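Local coordinates for protein gamma-glutamyl-gamma-aminobutyrate hydrolase PuuD (Escherichia coli, PDB 6VTV) that hydrolyses the gamma-glutamyl linkage of gamma-glutamyl-gamma-aminobutyrate, releasing 4-aminobutanoate and glutamate in the last step of the route from putrescine to 4-aminobutanoate, at residues 113-118 against 242-247; 168-173 against 217-222. All blocks are in the same frame, centred on the assembly; numbering follows the deposited sequence.

Interaction 1: 113-118 against 242-247; sequences PIFAIC and EGFITA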
ATOM      1  N   PRO B 113      17.177  -3.634  -9.011  1.00 28.29           N
ATOM      2  CA  PRO B 113      17.598  -2.337  -8.470  1.00 27.35           C
ATOM      3  C   PRO B 113      16.890  -2.011  -7.163  1.00 28.45           C
ATOM      4  O   PRO B 113      15.710  -2.314  -6.978  1.00 25.29           O
ATOM      5  CB  PRO B 113      17.215  -1.350  -9.579  1.00 28.74           C
ATOM      6  CG  PRO B 113      17.203  -2.172 -10.824  1.00 30.60           C
ATOM      7  CD  PRO B 113      16.704  -3.526 -10.402  1.00 30.16           C
ATOM      8  N   ILE B 114      17.635  -1.394  -6.248  1.00 26.03           N
ATOM      9  CA  ILE B 114      17.124  -0.989  -4.944  1.00 24.45           C
ATOM     10  C   ILE B 114      17.461   0.477  -4.722  1.00 24.73           C
ATOM     11  O   ILE B 114      18.587   0.913  -4.984  1.00 23.46           O
ATOM     12  CB  ILE B 114      17.710  -1.847  -3.800  1.00 23.74           C
ATOM     13  CG1 ILE B 114      17.532  -3.339  -4.086  1.00 32.33           C
ATOM     14  CG2 ILE B 114      17.071  -1.476  -2.469  1.00 26.23           C
ATOM     15  CD1 ILE B 114      18.222  -4.232  -3.078  1.00 34.25           C
ATOM     16  N   PHE B 115      16.482   1.239  -4.238  1.00 22.37           N
ATOM     17  CA  PHE B 115      16.697   2.608  -3.788  1.00 22.06           C
ATOM     18  C   PHE B 115      16.126   2.734  -2.385  1.00 23.53           C
ATOM     19  O   PHE B 115      14.925   2.533  -2.180  1.00 25.24           O
ATOM     20  CB  PHE B 115      16.049   3.624  -4.732  1.00 22.03           C
ATOM     21  CG  PHE B 115      16.395   5.050  -4.410  1.00 29.64           C
ATOM     22  CD1 PHE B 115      17.679   5.392  -4.018  1.00 28.18           C
ATOM     23  CD2 PHE B 115      15.440   6.049  -4.505  1.00 32.75           C
ATOM     24  CE1 PHE B 115      18.004   6.702  -3.720  1.00 26.15           C
ATOM     25  CE2 PHE B 115      15.759   7.363  -4.210  1.00 35.62           C
ATOM     26  CZ  PHE B 115      17.044   7.689  -3.818  1.00 20.62           C
ATOM     27  N   ALA B 116      16.987   3.061  -1.425  1.00 24.31           N
ATOM     28  CA  ALA B 116      16.637   3.064  -0.013  1.00 24.64           C
ATOM     29  C   ALA B 116      16.839   4.454   0.575  1.00 26.27           C
ATOM     30  O   ALA B 116      17.819   5.134   0.260  1.00 23.98           O
ATOM     31  CB  ALA B 116      17.473   2.038   0.749  1.00 23.36           C
ATOM     32  N   ILE B 117      15.909   4.867   1.435  1.00 26.34           N
ATOM     33  CA  ILE B 117      15.888   6.210   2.005  1.00 26.36           C
ATOM     34  C   ILE B 117      15.860   6.103   3.524  1.00 26.45           C
ATOM     35  O   ILE B 117      14.991   5.425   4.087  1.00 21.91           O
ATOM     36  CB  ILE B 117      14.682   7.021   1.498  1.00 25.91           C
ATOM     37  CG1 ILE B 117      14.813   7.303  -0.002  1.00 18.91           C
ATOM     38  CG2 ILE B 117      14.540   8.322   2.286  1.00 21.15           C
ATOM     39  CD1 ILE B 117      13.665   8.109  -0.576  1.00 19.87           C
ATOM     40  N   CYS B 118      16.811   6.777   4.179  1.00 27.17           N
ATOM     41  CA  CYS B 118      16.870   6.920   5.633  1.00 27.02           C
ATOM     42  C   CYS B 118      16.853   5.561   6.329  1.00 24.10           C
ATOM     43  O   CYS B 118      17.894   4.903   6.429  1.00 24.89           O
ATOM     44  CB  CYS B 118      15.722   7.805   6.130  1.00 30.34           C
ATOM     45  SG  CYS B 118      15.813   8.245   7.886  1.00 35.04           S
ATOM     46  N   GLU B 242      15.623   9.724 -10.906  1.00 31.61           N
ATOM     47  CA  GLU B 242      15.773   9.452 -12.331  1.00 36.15           C
ATOM     48  C   GLU B 242      16.754   8.311 -12.569  1.00 34.99           C
ATOM     49  O   GLU B 242      16.511   7.440 -13.415  1.00 33.91           O
ATOM     50  CB  GLU B 242      16.210  10.721 -13.067  1.00 45.17           C
ATOM     51  CG  GLU B 242      15.055  11.619 -13.529  1.00 52.82           C
ATOM     52  CD  GLU B 242      15.549  13.008 -13.894  1.00 59.79           C
ATOM     53  OE1 GLU B 242      14.729  13.925 -14.134  1.00 61.88           O
ATOM     54  OE2 GLU B 242      16.784  13.175 -13.928  1.00 62.06           O
ATOM     55  N   GLY B 243      17.849   8.285 -11.805  1.00 31.24           N
ATOM     56  CA  GLY B 243      18.819   7.215 -11.959  1.00 31.05           C
ATOM     57  C   GLY B 243      18.291   5.865 -11.507  1.00 29.56           C
ATOM     58  O   GLY B 243      18.623   4.831 -12.094  1.00 30.66           O
ATOM     59  N   PHE B 244      17.467   5.855 -10.457  1.00 29.11           N
ATOM     60  CA  PHE B 244      16.841   4.614 -10.009  1.00 29.21           C
ATOM     61  C   PHE B 244      15.929   4.038 -11.088  1.00 33.70           C
ATOM     62  O   PHE B 244      16.008   2.848 -11.417  1.00 34.33           O
ATOM     63  CB  PHE B 244      16.062   4.870  -8.716  1.00 23.53           C
ATOM     64  CG  PHE B 244      15.261   3.693  -8.245  1.00 23.60           C
ATOM     65  CD1 PHE B 244      15.824   2.430  -8.197  1.00 25.56           C
ATOM     66  CD2 PHE B 244      13.944   3.850  -7.847  1.00 21.64           C
ATOM     67  CE1 PHE B 244      15.091   1.346  -7.762  1.00 23.12           C
ATOM     68  CE2 PHE B 244      13.204   2.770  -7.411  1.00 23.02           C
ATOM     69  CZ  PHE B 244      13.779   1.515  -7.369  1.00 21.91           C
ATOM     70  N   ILE B 245      15.053   4.874 -11.652  1.00 26.29           N
ATOM     71  CA  ILE B 245      14.118   4.396 -12.668  1.00 28.68           C
ATOM     72  C   ILE B 245      14.865   3.952 -13.919  1.00 32.64           C
ATOM     73  O   ILE B 245      14.507   2.949 -14.551  1.00 32.11           O
ATOM     74  CB  ILE B 245      13.073   5.485 -12.979  1.00 30.60           C
ATOM     75  CG1 ILE B 245      12.208   5.758 -11.747  1.00 34.26           C
ATOM     76  CG2 ILE B 245      12.198   5.068 -14.141  1.00 32.50           C
ATOM     77  CD1 ILE B 245      11.512   4.523 -11.208  1.00 35.30           C
ATOM     78  N   THR B 246      15.921   4.683 -14.293  1.00 30.68           N
ATOM     79  CA  THR B 246      16.748   4.276 -15.425  1.00 36.28           C
ATOM     80  C   THR B 246      17.372   2.906 -15.184  1.00 34.68           C
ATOM     81  O   THR B 246      17.486   2.093 -16.109  1.00 34.43           O
ATOM     82  CB  THR B 246      17.839   5.317 -15.679  1.00 38.04           C
ATOM     83  OG1 THR B 246      17.239   6.580 -15.993  1.00 35.72           O
ATOM     84  CG2 THR B 246      18.741   4.888 -16.834  1.00 36.80           C
ATOM     85  N   ALA B 247      17.781   2.637 -13.943  1.00 30.45           N
ATOM     86  CA  ALA B 247      18.332   1.329 -13.608  1.00 37.45           C
ATOM     87  C   ALA B 247      17.278   0.238 -13.733  1.00 35.70           C
ATOM     88  O   ALA B 247      17.568  -0.866 -14.208  1.00 35.79           O
ATOM     89  CB  ALA B 247      18.911   1.353 -12.195  1.00 37.06           C
TER
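Both phenylalanines that meet here, Phe115 of the strand and Phe244 of the helix, hold CG anti to the backbone N, with chi1 -172° and 174°. For Phe244 this torsion swings the ring off the helix and against the start of strand 114-117; for Phe115 it carries the ring away past the contact, so that its CB, and not its ring, makes the main touch. Phe115 CB sits over the centre of the Phe244 ring, 3.6 Å from its centroid and 11° off the normal, a close CH-pi contact. The two rings themselves lie oblique to each other, their centroids 5.7 Å apart. At the rim of the Phe244 ring, near its plane, CE1 lies 3.8 Å from Pro113 O. One turn on, Ala247 meets the proline ring: Pro113 CB is 4.1 Å from Ala247 CB, and Pro113 CG is 3.6 Å from Ala247 O. Ile39 of helix 33-42 also touches Phe244, while Phe241 meets the Phe115 ring edge-to-face. Helix 235-254 is thereby laid against the central sheet, on the strand that runs into Cys118, the predicted nucleophile at the N-cap of the next helix, as in the nucleophile elbow of class I glutamine amidotransferases. No hydrogen bond joins the two segments; the contact rests on apolar and CH-pi packing, which depends on close fit, with two carbonyl oxygens against carbon atoms at its rim.

Interaction 2: 168-173 against 217-222; sequences GGLLSA and HPFALG
Leu170 points its CB from the first turn of helix 170-174 toward the strand, and its CG, anti to the carbonyl carbon (chi1 -79°), extends the side chain in that direction. CD1 enters the angle between Phe219 and Leu221: it lies over one face of the Phe219 ring, 4.2 Å from the centroid and 27° off the normal, nearest to CD2 of that ring at 3.8 Å, and it also stands 4.0 Å from Leu221 CB. CD2 turns to the loop before the strand, 4.0 Å from Pro218 O, and also touches the ring at Phe219 CD2 (4.1 Å). The Leu221 side chain comes the other way alongside that of Leu170, and beside them Leu171 CD2 reaches Leu221 CD2 at 4.2 Å. Within the loop, Phe219 N donates to His217 ND1 (3.0 Å), tying the histidine ring to the backbone. At the helix start, the carboxylate of Glu201 accepts from the N-H groups of both Leu170 and Leu171. On the opposite side of the Phe219 ring's plane lie Phe244 and Ala247 of helix 235-254. Helix 170-174 thus packs on strand 220-223, which lies inside the mixed sheet between strands 114-117 and 209-214, and on the loop before it, away from the annotated sites. No hydrogen bond crosses the contact; methyl groups do the touching, whereas polar bonds to Glu201 and His217 probably help to fix the backbones that present the leucines and Phe219.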
ATOM      1  N   GLY B 168      34.145   7.342  -7.426  1.00 50.76           N
ATOM      2  CA  GLY B 168      34.235   5.973  -7.887  1.00 50.48           C
ATOM      3  C   GLY B 168      32.990   5.131  -7.726  1.00 47.01           C
ATOM      4  O   GLY B 168      33.040   3.931  -8.016  1.00 47.04           O
ATOM      5  N   GLY B 169      31.877   5.712  -7.285  1.00 42.26           N
ATOM      6  CA  GLY B 169      30.666   4.943  -7.074  1.00 33.48           C
ATOM      7  C   GLY B 169      29.480   5.412  -7.893  1.00 40.35           C
ATOM      8  O   GLY B 169      29.645   6.086  -8.914  1.00 34.64           O
ATOM      9  N   LEU B 170      28.272   5.057  -7.444  1.00 38.09           N
ATOM     10  CA  LEU B 170      27.065   5.416  -8.182  1.00 37.73           C
ATOM     11  C   LEU B 170      26.839   6.922  -8.186  1.00 38.46           C
ATOM     12  O   LEU B 170      26.480   7.497  -9.221  1.00 37.61           O
ATOM     13  CB  LEU B 170      25.851   4.703  -7.585  1.00 34.80           C
ATOM     14  CG  LEU B 170      25.639   3.237  -7.960  1.00 36.27           C
ATOM     15  CD1 LEU B 170      24.395   2.694  -7.272  1.00 34.54           C
ATOM     16  CD2 LEU B 170      25.535   3.078  -9.467  1.00 37.80           C
ATOM     17  N   LEU B 171      27.032   7.576  -7.038  1.00 36.76           N
ATOM     18  CA  LEU B 171      26.765   9.008  -6.947  1.00 34.00           C
ATOM     19  C   LEU B 171      27.674   9.803  -7.874  1.00 37.43           C
ATOM     20  O   LEU B 171      27.254  10.812  -8.452  1.00 39.83           O
ATOM     21  CB  LEU B 171      26.924   9.483  -5.503  1.00 27.88           C
ATOM     22  CG  LEU B 171      25.861   9.010  -4.511  1.00 27.15           C
ATOM     23  CD1 LEU B 171      26.042   9.704  -3.170  1.00 28.25           C
ATOM     24  CD2 LEU B 171      24.466   9.255  -5.062  1.00 27.30           C
ATOM     25  N   SER B 172      28.925   9.364  -8.029  1.00 37.05           N
ATOM     26  CA  SER B 172      29.840  10.056  -8.931  1.00 40.31           C
ATOM     27  C   SER B 172      29.379   9.939 -10.378  1.00 41.31           C
ATOM     28  O   SER B 172      29.492  10.896 -11.152  1.00 42.90           O
ATOM     29  CB  SER B 172      31.254   9.501  -8.772  1.00 47.10           C
ATOM     30  OG  SER B 172      31.850   9.974  -7.579  1.00 52.12           O
ATOM     31  N   ALA B 173      28.856   8.774 -10.760  1.00 43.63           N
ATOM     32  CA  ALA B 173      28.354   8.605 -12.120  1.00 47.79           C
ATOM     33  C   ALA B 173      27.075   9.404 -12.337  1.00 49.25           C
ATOM     34  O   ALA B 173      26.853   9.949 -13.425  1.00 51.96           O
ATOM     35  CB  ALA B 173      28.122   7.123 -12.415  1.00 48.82           C
ATOM     36  N   HIS B 217      26.621  -4.967  -7.650  1.00 40.61           N
ATOM     37  CA  HIS B 217      25.208  -4.900  -7.972  1.00 36.54           C
ATOM     38  C   HIS B 217      24.963  -3.722  -8.907  1.00 37.21           C
ATOM     39  O   HIS B 217      25.550  -2.652  -8.713  1.00 40.07           O
ATOM     40  CB  HIS B 217      24.353  -4.748  -6.704  1.00 33.80           C
ATOM     41  CG  HIS B 217      22.881  -4.890  -6.943  1.00 34.81           C
ATOM     42  ND1 HIS B 217      22.116  -3.885  -7.495  1.00 34.66           N
ATOM     43  CD2 HIS B 217      22.034  -5.920  -6.706  1.00 35.02           C
ATOM     44  CE1 HIS B 217      20.862  -4.290  -7.588  1.00 34.66           C
ATOM     45  NE2 HIS B 217      20.785  -5.521  -7.114  1.00 36.43           N
ATOM     46  N   PRO B 218      24.123  -3.888  -9.934  1.00 36.33           N
ATOM     47  CA  PRO B 218      23.933  -2.789 -10.900  1.00 34.41           C
ATOM     48  C   PRO B 218      23.489  -1.484 -10.263  1.00 31.95           C
ATOM     49  O   PRO B 218      23.989  -0.418 -10.640  1.00 35.64           O
ATOM     50  CB  PRO B 218      22.865  -3.345 -11.854  1.00 36.06           C
ATOM     51  CG  PRO B 218      22.982  -4.820 -11.734  1.00 39.23           C
ATOM     52  CD  PRO B 218      23.366  -5.093 -10.312  1.00 37.70           C
ATOM     53  N   PHE B 219      22.569  -1.536  -9.298  1.00 29.66           N
ATOM     54  CA  PHE B 219      22.059  -0.311  -8.676  1.00 29.70           C
ATOM     55  C   PHE B 219      21.349  -0.705  -7.376  1.00 29.01           C
ATOM     56  O   PHE B 219      20.159  -1.013  -7.382  1.00 27.52           O
ATOM     57  CB  PHE B 219      21.129   0.441  -9.606  1.00 31.04           C
ATOM     58  CG  PHE B 219      20.794   1.831  -9.139  1.00 31.67           C
ATOM     59  CD1 PHE B 219      19.805   2.041  -8.191  1.00 22.94           C
ATOM     60  CD2 PHE B 219      21.466   2.927  -9.655  1.00 32.82           C
ATOM     61  CE1 PHE B 219      19.497   3.317  -7.762  1.00 25.54           C
ATOM     62  CE2 PHE B 219      21.160   4.206  -9.229  1.00 31.96           C
ATOM     63  CZ  PHE B 219      20.174   4.400  -8.282  1.00 26.61           C
ATOM     64  N   ALA B 220      22.094  -0.675  -6.273  1.00 29.48           N
ATOM     65  CA  ALA B 220      21.541  -0.895  -4.937  1.00 28.68           C
ATOM     66  C   ALA B 220      22.048   0.255  -4.073  1.00 29.39           C
ATOM     67  O   ALA B 220      23.073   0.130  -3.401  1.00 29.33           O
ATOM     68  CB  ALA B 220      21.941  -2.256  -4.380  1.00 27.96           C
ATOM     69  N   LEU B 221      21.326   1.372  -4.101  1.00 25.36           N
ATOM     70  CA  LEU B 221      21.771   2.620  -3.499  1.00 23.62           C
ATOM     71  C   LEU B 221      20.917   2.970  -2.289  1.00 24.04           C
ATOM     72  O   LEU B 221      19.691   2.818  -2.312  1.00 20.19           O
ATOM     73  CB  LEU B 221      21.711   3.761  -4.520  1.00 28.14           C
ATOM     74  CG  LEU B 221      21.951   5.180  -4.002  1.00 27.45           C
ATOM     75  CD1 LEU B 221      23.403   5.361  -3.581  1.00 26.08           C
ATOM     76  CD2 LEU B 221      21.555   6.207  -5.052  1.00 29.80           C
ATOM     77  N   GLY B 222      21.569   3.437  -1.237  1.00 23.22           N
ATOM     78  CA  GLY B 222      20.870   3.962  -0.076  1.00 24.20           C
ATOM     79  C   GLY B 222      21.397   5.332   0.289  1.00 27.39           C
ATOM     80  O   GLY B 222      22.591   5.601   0.167  1.00 25.85           O
TER

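How the interactions relate
The centres of interactions 1 and 2 lie 9 Å apart, and the two meet in the central sheet, where strands 114-117 and 220-223 are parallel neighbours. Probable backbone hydrogen bonds, Ile114 N to Phe219 O and Ala116 N to Leu221 O, join them directly. Along the chain, the segments come in the order 113-118, 168-173, 217-222, 242-247, so interaction 2 is nested within the loop closed by interaction 1. Strand 220-223 leads on to helix 235-254, and between them come His226 and Glu228, the other predicted active-site residues. The strand that leads into the predicted nucleophile is thus tied to the chain segment that supplies its partners.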